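Local coordinates for protein CalS13 (Micromonospora echinospora, PDB 4ZAS) that probably acts as a pyridoxal phosphate-dependent sugar aminotransferase of the DegT/DnrJ/EryC1 family and binds dTDP-4-keto-6-deoxyglucose, at residues Phe325-Met339 and Arg374-Trp386. Numbering follows the deposited sequence.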
loop_
_atom_site.group_PDB
_atom_site.type_symbol
_atom_site.label_atom_id
_atom_site.label_comp_id
_atom_site.label_asym_id
_atom_site.label_seq_id
_atom_site.Cartn_x
_atom_site.Cartn_y
_atom_site.Cartn_z
ATOM N N PHE A 325 -2.346 -25.580 7.722
ATOM C CA PHE A 325 -3.281 -26.119 6.737
ATOM C C PHE A 325 -4.325 -25.106 6.274
ATOM O O PHE A 325 -5.522 -25.335 6.421
ATOM C CB PHE A 325 -3.981 -27.358 7.299
ATOM C CG PHE A 325 -3.064 -28.540 7.484
ATOM C CD1 PHE A 325 -2.652 -29.280 6.391
ATOM C CD2 PHE A 325 -2.633 -28.915 8.743
ATOM C CE1 PHE A 325 -1.822 -30.363 6.548
ATOM C CE2 PHE A 325 -1.800 -29.994 8.908
ATOM C CZ PHE A 325 -1.396 -30.722 7.809
ATOM N N TRP A 326 -3.867 -23.987 5.720
ATOM C CA TRP A 326 -4.758 -22.952 5.195
ATOM C C TRP A 326 -5.637 -23.516 4.085
ATOM O O TRP A 326 -6.815 -23.153 3.947
ATOM C CB TRP A 326 -3.953 -21.766 4.666
ATOM C CG TRP A 326 -4.806 -20.616 4.255
ATOM C CD1 TRP A 326 -5.779 -20.008 5.001
ATOM C CD2 TRP A 326 -4.767 -19.922 3.005
ATOM N NE1 TRP A 326 -6.336 -18.974 4.294
ATOM C CE2 TRP A 326 -5.732 -18.899 3.064
ATOM C CE3 TRP A 326 -4.003 -20.058 1.847
ATOM C CZ2 TRP A 326 -5.960 -18.027 2.005
ATOM C CZ3 TRP A 326 -4.231 -19.179 0.790
ATOM C CH2 TRP A 326 -5.199 -18.185 0.879
ATOM N N MET A 327 -5.007 -24.346 3.255
ATOM C CA MET A 327 -5.685 -25.196 2.293
ATOM C C MET A 327 -5.051 -26.574 2.423
ATOM O O MET A 327 -4.012 -26.704 3.038
ATOM C CB MET A 327 -5.551 -24.636 0.874
ATOM C CG MET A 327 -6.303 -23.340 0.675
ATOM S SD MET A 327 -6.100 -22.600 -0.958
ATOM C CE MET A 327 -4.377 -22.198 -0.921
ATOM N N TYR A 328 -5.676 -27.609 1.880
ATOM C CA TYR A 328 -5.086 -28.943 1.935
ATOM C C TYR A 328 -4.527 -29.326 0.556
ATOM O O TYR A 328 -5.268 -29.329 -0.434
ATOM C CB TYR A 328 -6.114 -29.975 2.405
ATOM C CG TYR A 328 -5.514 -31.325 2.714
ATOM C CD1 TYR A 328 -5.343 -32.270 1.721
ATOM C CD2 TYR A 328 -5.095 -31.638 3.995
ATOM C CE1 TYR A 328 -4.784 -33.495 1.993
ATOM C CE2 TYR A 328 -4.528 -32.859 4.279
ATOM C CZ TYR A 328 -4.376 -33.790 3.279
ATOM O OH TYR A 328 -3.824 -35.019 3.574
ATOM N N PRO A 329 -3.217 -29.627 0.486
ATOM C CA PRO A 329 -2.489 -29.982 -0.736
ATOM C C PRO A 329 -2.590 -31.469 -1.111
ATOM O O PRO A 329 -2.601 -32.324 -0.220
ATOM C CB PRO A 329 -1.044 -29.637 -0.384
ATOM C CG PRO A 329 -0.963 -29.907 1.050
ATOM C CD PRO A 329 -2.308 -29.547 1.640
ATOM N N LEU A 330 -2.681 -31.750 -2.414
ATOM C CA LEU A 330 -2.549 -33.091 -2.962
ATOM C C LEU A 330 -1.728 -33.017 -4.248
ATOM O O LEU A 330 -1.718 -31.985 -4.916
ATOM C CB LEU A 330 -3.912 -33.713 -3.269
ATOM C CG LEU A 330 -4.825 -34.085 -2.108
ATOM C CD1 LEU A 330 -6.115 -34.709 -2.649
ATOM C CD2 LEU A 330 -4.103 -35.007 -1.129
ATOM N N LYS A 331 -1.028 -34.090 -4.598
ATOM C CA LYS A 331 -0.482 -34.179 -5.948
ATOM C C LYS A 331 -1.198 -35.308 -6.689
ATOM O O LYS A 331 -1.109 -36.470 -6.290
ATOM C CB LYS A 331 1.026 -34.384 -5.920
ATOM C CG LYS A 331 1.757 -33.237 -5.260
ATOM C CD LYS A 331 3.205 -33.566 -5.046
ATOM C CE LYS A 331 3.364 -34.556 -3.895
ATOM N NZ LYS A 331 4.765 -35.055 -3.771
ATOM N N VAL A 332 -1.906 -34.967 -7.762
ATOM C CA VAL A 332 -2.801 -35.918 -8.416
ATOM C C VAL A 332 -2.484 -36.130 -9.887
ATOM O O VAL A 332 -2.088 -35.198 -10.580
ATOM C CB VAL A 332 -4.272 -35.459 -8.285
ATOM C CG1 VAL A 332 -4.638 -35.308 -6.835
ATOM C CG2 VAL A 332 -4.500 -34.129 -8.991
ATOM N N ARG A 333 -2.647 -37.362 -10.360
ATOM C CA ARG A 333 -2.639 -37.653 -11.792
ATOM C C ARG A 333 -3.868 -36.997 -12.422
ATOM O O ARG A 333 -4.902 -36.877 -11.767
ATOM C CB ARG A 333 -2.639 -39.168 -12.057
ATOM C CG ARG A 333 -3.935 -39.864 -11.625
ATOM C CD ARG A 333 -4.187 -41.273 -12.218
ATOM N NE ARG A 333 -5.500 -41.726 -11.758
ATOM C CZ ARG A 333 -6.657 -41.393 -12.347
ATOM N NH1 ARG A 333 -6.671 -40.634 -13.440
ATOM N NH2 ARG A 333 -7.811 -41.822 -11.847
ATOM N N ASP A 334 -3.744 -36.566 -13.674
ATOM C CA ASP A 334 -4.868 -35.999 -14.436
ATOM C C ASP A 334 -5.613 -34.904 -13.661
ATOM O O ASP A 334 -6.830 -34.988 -13.467
ATOM C CB ASP A 334 -5.866 -37.088 -14.846
ATOM C CG ASP A 334 -6.664 -36.717 -16.107
ATOM O OD1 ASP A 334 -6.718 -35.520 -16.462
ATOM O OD2 ASP A 334 -7.276 -37.619 -16.728
ATOM N N ARG A 335 -4.884 -33.897 -13.198
ATOM C CA ARG A 335 -5.493 -32.822 -12.411
ATOM C C ARG A 335 -6.730 -32.161 -13.052
ATOM O O ARG A 335 -7.673 -31.833 -12.331
ATOM C CB ARG A 335 -4.467 -31.737 -12.083
ATOM C CG ARG A 335 -5.038 -30.660 -11.183
ATOM C CD ARG A 335 -4.006 -29.599 -10.830
ATOM N NE ARG A 335 -3.482 -28.973 -12.037
ATOM C CZ ARG A 335 -2.325 -28.326 -12.105
ATOM N NH1 ARG A 335 -1.584 -28.180 -11.020
ATOM N NH2 ARG A 335 -1.930 -27.808 -13.257
ATOM N N PRO A 336 -6.727 -31.928 -14.387
ATOM C CA PRO A 336 -7.948 -31.308 -14.923
ATOM C C PRO A 336 -9.216 -32.151 -14.715
ATOM O O PRO A 336 -10.256 -31.592 -14.361
ATOM C CB PRO A 336 -7.642 -31.166 -16.419
ATOM C CG PRO A 336 -6.160 -31.125 -16.508
ATOM C CD PRO A 336 -5.671 -32.029 -15.414
ATOM N N ALA A 337 -9.128 -33.467 -14.914
ATOM C CA ALA A 337 -10.281 -34.334 -14.684
ATOM C C ALA A 337 -10.606 -34.365 -13.191
ATOM O O ALA A 337 -11.774 -34.430 -12.812
ATOM C CB ALA A 337 -10.036 -35.746 -15.235
ATOM N N PHE A 338 -9.578 -34.290 -12.350
ATOM C CA PHE A 338 -9.777 -34.263 -10.899
ATOM C C PHE A 338 -10.606 -33.046 -10.457
ATOM O O PHE A 338 -11.632 -33.176 -9.792
ATOM C CB PHE A 338 -8.425 -34.238 -10.181
ATOM C CG PHE A 338 -8.524 -34.167 -8.672
ATOM C CD1 PHE A 338 -8.746 -35.304 -7.920
ATOM C CD2 PHE A 338 -8.424 -32.948 -8.009
ATOM C CE1 PHE A 338 -8.833 -35.238 -6.540
ATOM C CE2 PHE A 338 -8.522 -32.878 -6.631
ATOM C CZ PHE A 338 -8.727 -34.031 -5.898
ATOM N N MET A 339 -10.151 -31.863 -10.845
ATOM C CA MET A 339 -10.801 -30.612 -10.454
ATOM C C MET A 339 -12.196 -30.588 -11.029
ATOM O O MET A 339 -13.133 -30.132 -10.376
ATOM C CB MET A 339 -9.988 -29.404 -10.934
ATOM C CG MET A 339 -8.536 -29.463 -10.508
ATOM S SD MET A 339 -7.623 -27.950 -10.794
ATOM C CE MET A 339 -7.250 -28.138 -12.548
ATOM N N ARG A 374 8.319 -31.438 -11.672
ATOM C CA ARG A 374 7.754 -32.715 -11.266
ATOM C C ARG A 374 6.403 -32.575 -10.529
ATOM O O ARG A 374 5.632 -33.546 -10.483
ATOM C CB ARG A 374 8.772 -33.471 -10.398
ATOM C CG ARG A 374 8.579 -34.968 -10.406
ATOM C CD ARG A 374 8.601 -35.384 -11.870
ATOM N NE ARG A 374 8.473 -36.817 -12.117
ATOM C CZ ARG A 374 8.020 -37.316 -13.266
ATOM N NH1 ARG A 374 7.637 -36.479 -14.225
ATOM N NH2 ARG A 374 7.928 -38.632 -13.458
ATOM N N VAL A 375 6.100 -31.392 -9.975
ATOM C CA VAL A 375 4.817 -31.203 -9.267
ATOM C C VAL A 375 3.855 -30.137 -9.841
ATOM O O VAL A 375 2.666 -30.150 -9.515
ATOM C CB VAL A 375 5.044 -30.876 -7.777
ATOM C CG1 VAL A 375 5.739 -32.010 -7.100
ATOM C CG2 VAL A 375 5.810 -29.593 -7.617
ATOM N N ALA A 376 4.351 -29.238 -10.686
ATOM C CA ALA A 376 3.571 -28.066 -11.116
ATOM C C ALA A 376 2.216 -28.420 -11.722
ATOM O O ALA A 376 1.227 -27.753 -11.432
ATOM C CB ALA A 376 4.372 -27.234 -12.098
ATOM N N ASP A 377 2.166 -29.485 -12.525
ATOM C CA ASP A 377 0.924 -29.893 -13.192
ATOM C C ASP A 377 0.122 -30.913 -12.375
ATOM O O ASP A 377 -0.919 -31.393 -12.820
ATOM C CB ASP A 377 1.218 -30.467 -14.581
ATOM C CG ASP A 377 2.039 -29.522 -15.443
ATOM O OD1 ASP A 377 1.756 -28.302 -15.413
ATOM O OD2 ASP A 377 2.941 -29.998 -16.173
ATOM N N ARG A 378 0.620 -31.252 -11.188
ATOM C CA ARG A 378 -0.027 -32.258 -10.348
ATOM C C ARG A 378 -0.603 -31.635 -9.062
ATOM O O ARG A 378 -1.532 -32.179 -8.464
ATOM C CB ARG A 378 0.959 -33.389 -10.017
ATOM C CG ARG A 378 1.362 -34.245 -11.217
ATOM C CD ARG A 378 2.596 -35.095 -10.923
ATOM N NE ARG A 378 2.416 -35.966 -9.769
ATOM C CZ ARG A 378 3.232 -35.994 -8.717
ATOM N NH1 ARG A 378 4.310 -35.213 -8.678
ATOM N NH2 ARG A 378 2.982 -36.822 -7.707
ATOM N N VAL A 379 -0.042 -30.506 -8.627
ATOM C CA VAL A 379 -0.461 -29.880 -7.365
ATOM C C VAL A 379 -1.882 -29.341 -7.450
ATOM O O VAL A 379 -2.306 -28.811 -8.482
ATOM C CB VAL A 379 0.486 -28.761 -6.946
ATOM C CG1 VAL A 379 0.446 -27.631 -7.966
ATOM C CG2 VAL A 379 0.104 -28.258 -5.592
ATOM N N VAL A 380 -2.640 -29.525 -6.379
ATOM C CA VAL A 380 -4.009 -29.066 -6.376
ATOM C C VAL A 380 -4.409 -28.833 -4.930
ATOM O O VAL A 380 -3.834 -29.433 -4.033
ATOM C CB VAL A 380 -4.937 -30.069 -7.085
ATOM C CG1 VAL A 380 -5.156 -31.329 -6.227
ATOM C CG2 VAL A 380 -6.236 -29.418 -7.387
ATOM N N HIS A 381 -5.367 -27.944 -4.688
ATOM C CA HIS A 381 -5.765 -27.643 -3.319
ATOM C C HIS A 381 -7.255 -27.850 -3.112
ATOM O O HIS A 381 -8.068 -27.459 -3.954
ATOM C CB HIS A 381 -5.374 -26.211 -2.965
ATOM C CG HIS A 381 -3.904 -25.950 -3.086
ATOM N ND1 HIS A 381 -3.307 -25.609 -4.279
ATOM C CD2 HIS A 381 -2.908 -26.015 -2.172
ATOM C CE1 HIS A 381 -2.006 -25.456 -4.092
ATOM N NE2 HIS A 381 -1.737 -25.697 -2.821
ATOM N N ILE A 382 -7.612 -28.429 -1.971
ATOM C CA ILE A 382 -8.995 -28.769 -1.690
ATOM C C ILE A 382 -9.370 -28.101 -0.361
ATOM O O ILE A 382 -8.509 -27.884 0.494
ATOM C CB ILE A 382 -9.206 -30.292 -1.658
ATOM C CG1 ILE A 382 -8.518 -30.893 -0.434
ATOM C CG2 ILE A 382 -8.699 -30.928 -2.940
ATOM C CD1 ILE A 382 -8.803 -32.334 -0.239
ATOM N N PRO A 383 -10.657 -27.770 -0.184
ATOM C CA PRO A 383 -11.148 -27.079 1.009
ATOM C C PRO A 383 -10.860 -27.854 2.266
ATOM O O PRO A 383 -11.117 -29.050 2.279
ATOM C CB PRO A 383 -12.653 -26.995 0.773
ATOM C CG PRO A 383 -12.811 -27.094 -0.693
ATOM C CD PRO A 383 -11.742 -28.036 -1.138
ATOM N N VAL A 384 -10.350 -27.187 3.297
ATOM C CA VAL A 384 -9.994 -27.843 4.549
ATOM C C VAL A 384 -10.342 -26.946 5.735
ATOM O O VAL A 384 -10.280 -27.389 6.883
ATOM C CB VAL A 384 -8.484 -28.224 4.558
ATOM C CG1 VAL A 384 -7.627 -26.993 4.771
ATOM C CG2 VAL A 384 -8.174 -29.319 5.601
ATOM N N GLY A 385 -10.737 -25.699 5.449
ATOM C CA GLY A 385 -10.986 -24.689 6.476
ATOM C C GLY A 385 -12.098 -24.894 7.505
ATOM O O GLY A 385 -12.794 -25.914 7.500
ATOM N N TRP A 386 -12.255 -23.904 8.389
ATOM C CA TRP A 386 -13.162 -23.950 9.548
ATOM C C TRP A 386 -14.659 -23.984 9.205
ATOM O O TRP A 386 -15.490 -24.227 10.080
ATOM C CB TRP A 386 -12.886 -22.751 10.478
ATOM C CG TRP A 386 -12.857 -21.428 9.747
ATOM C CD1 TRP A 386 -11.748 -20.756 9.307
ATOM C CD2 TRP A 386 -13.991 -20.645 9.332
ATOM N NE1 TRP A 386 -12.122 -19.600 8.658
ATOM C CE2 TRP A 386 -13.488 -19.505 8.661
ATOM C CE3 TRP A 386 -15.379 -20.794 9.469
ATOM C CZ2 TRP A 386 -14.325 -18.520 8.122
ATOM C CZ3 TRP A 386 -16.208 -19.813 8.934
ATOM C CH2 TRP A 386 -15.673 -18.685 8.274
HETATM O O HOH W 1 -9.407 -24.529 2.898
HETATM O O HOH W 2 0.410 -38.191 -8.446
#
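Arg-335 leaves its helix with CG trans to the backbone N (chi1 -176°) and folds at chi3 (58°), a path that slides its aliphatic part past Val-380 and delivers NH1 to two backbone carbonyls. NH1 donates to Val-379 O at 2.7 Å, the acceptor lying in the guanidinium plane and using a lone pair; the bond from NH1 to Ala-376 O, 2.9 Å, is tilted from that plane. These two bonds tie Ala-376 to Val-379 across the turn into the strand and limit rotation of the group, while Asp-377 O stacks over the centre of one face.

A bend at chi3 lays the Arg-378 guanidinium against Lys-331, whose CB sits over one face, 3.6 Å from NH2. Arg-374 O lies in the guanidinium plane and accepts from NH1, water 2 joins NH2 to Lys-331 O, and a salt bridge to Glu-313 gives NH2 a further partner.

Strands 328-332 and 379-382 run antiparallel, 141° between their directions. Reciprocal backbone bonds join Tyr-328 with Ile-382 and Leu-330 with Val-380, and Val-332 N donates to Arg-378 O. On the face bearing these paired side chains, Val-380 CG1 meets Phe-338 CE2 at 3.7 Å, obliquely to the ring, whereas Ile-382 CG2 approaches the ring edge. Ile-400 of helix 390-401 extends this apolar layer. Further along, Val-384 CB packs 3.6 Å from Tyr-328 CB, and water 1 links Val-384 N to Trp-326 O.

With strand 312-313 beside 328-332, this forms a three-stranded antiparallel sheet with helices 335-344 and 390-401 packed on one face, as in the small C-terminal domain of fold-type I aminotransferases.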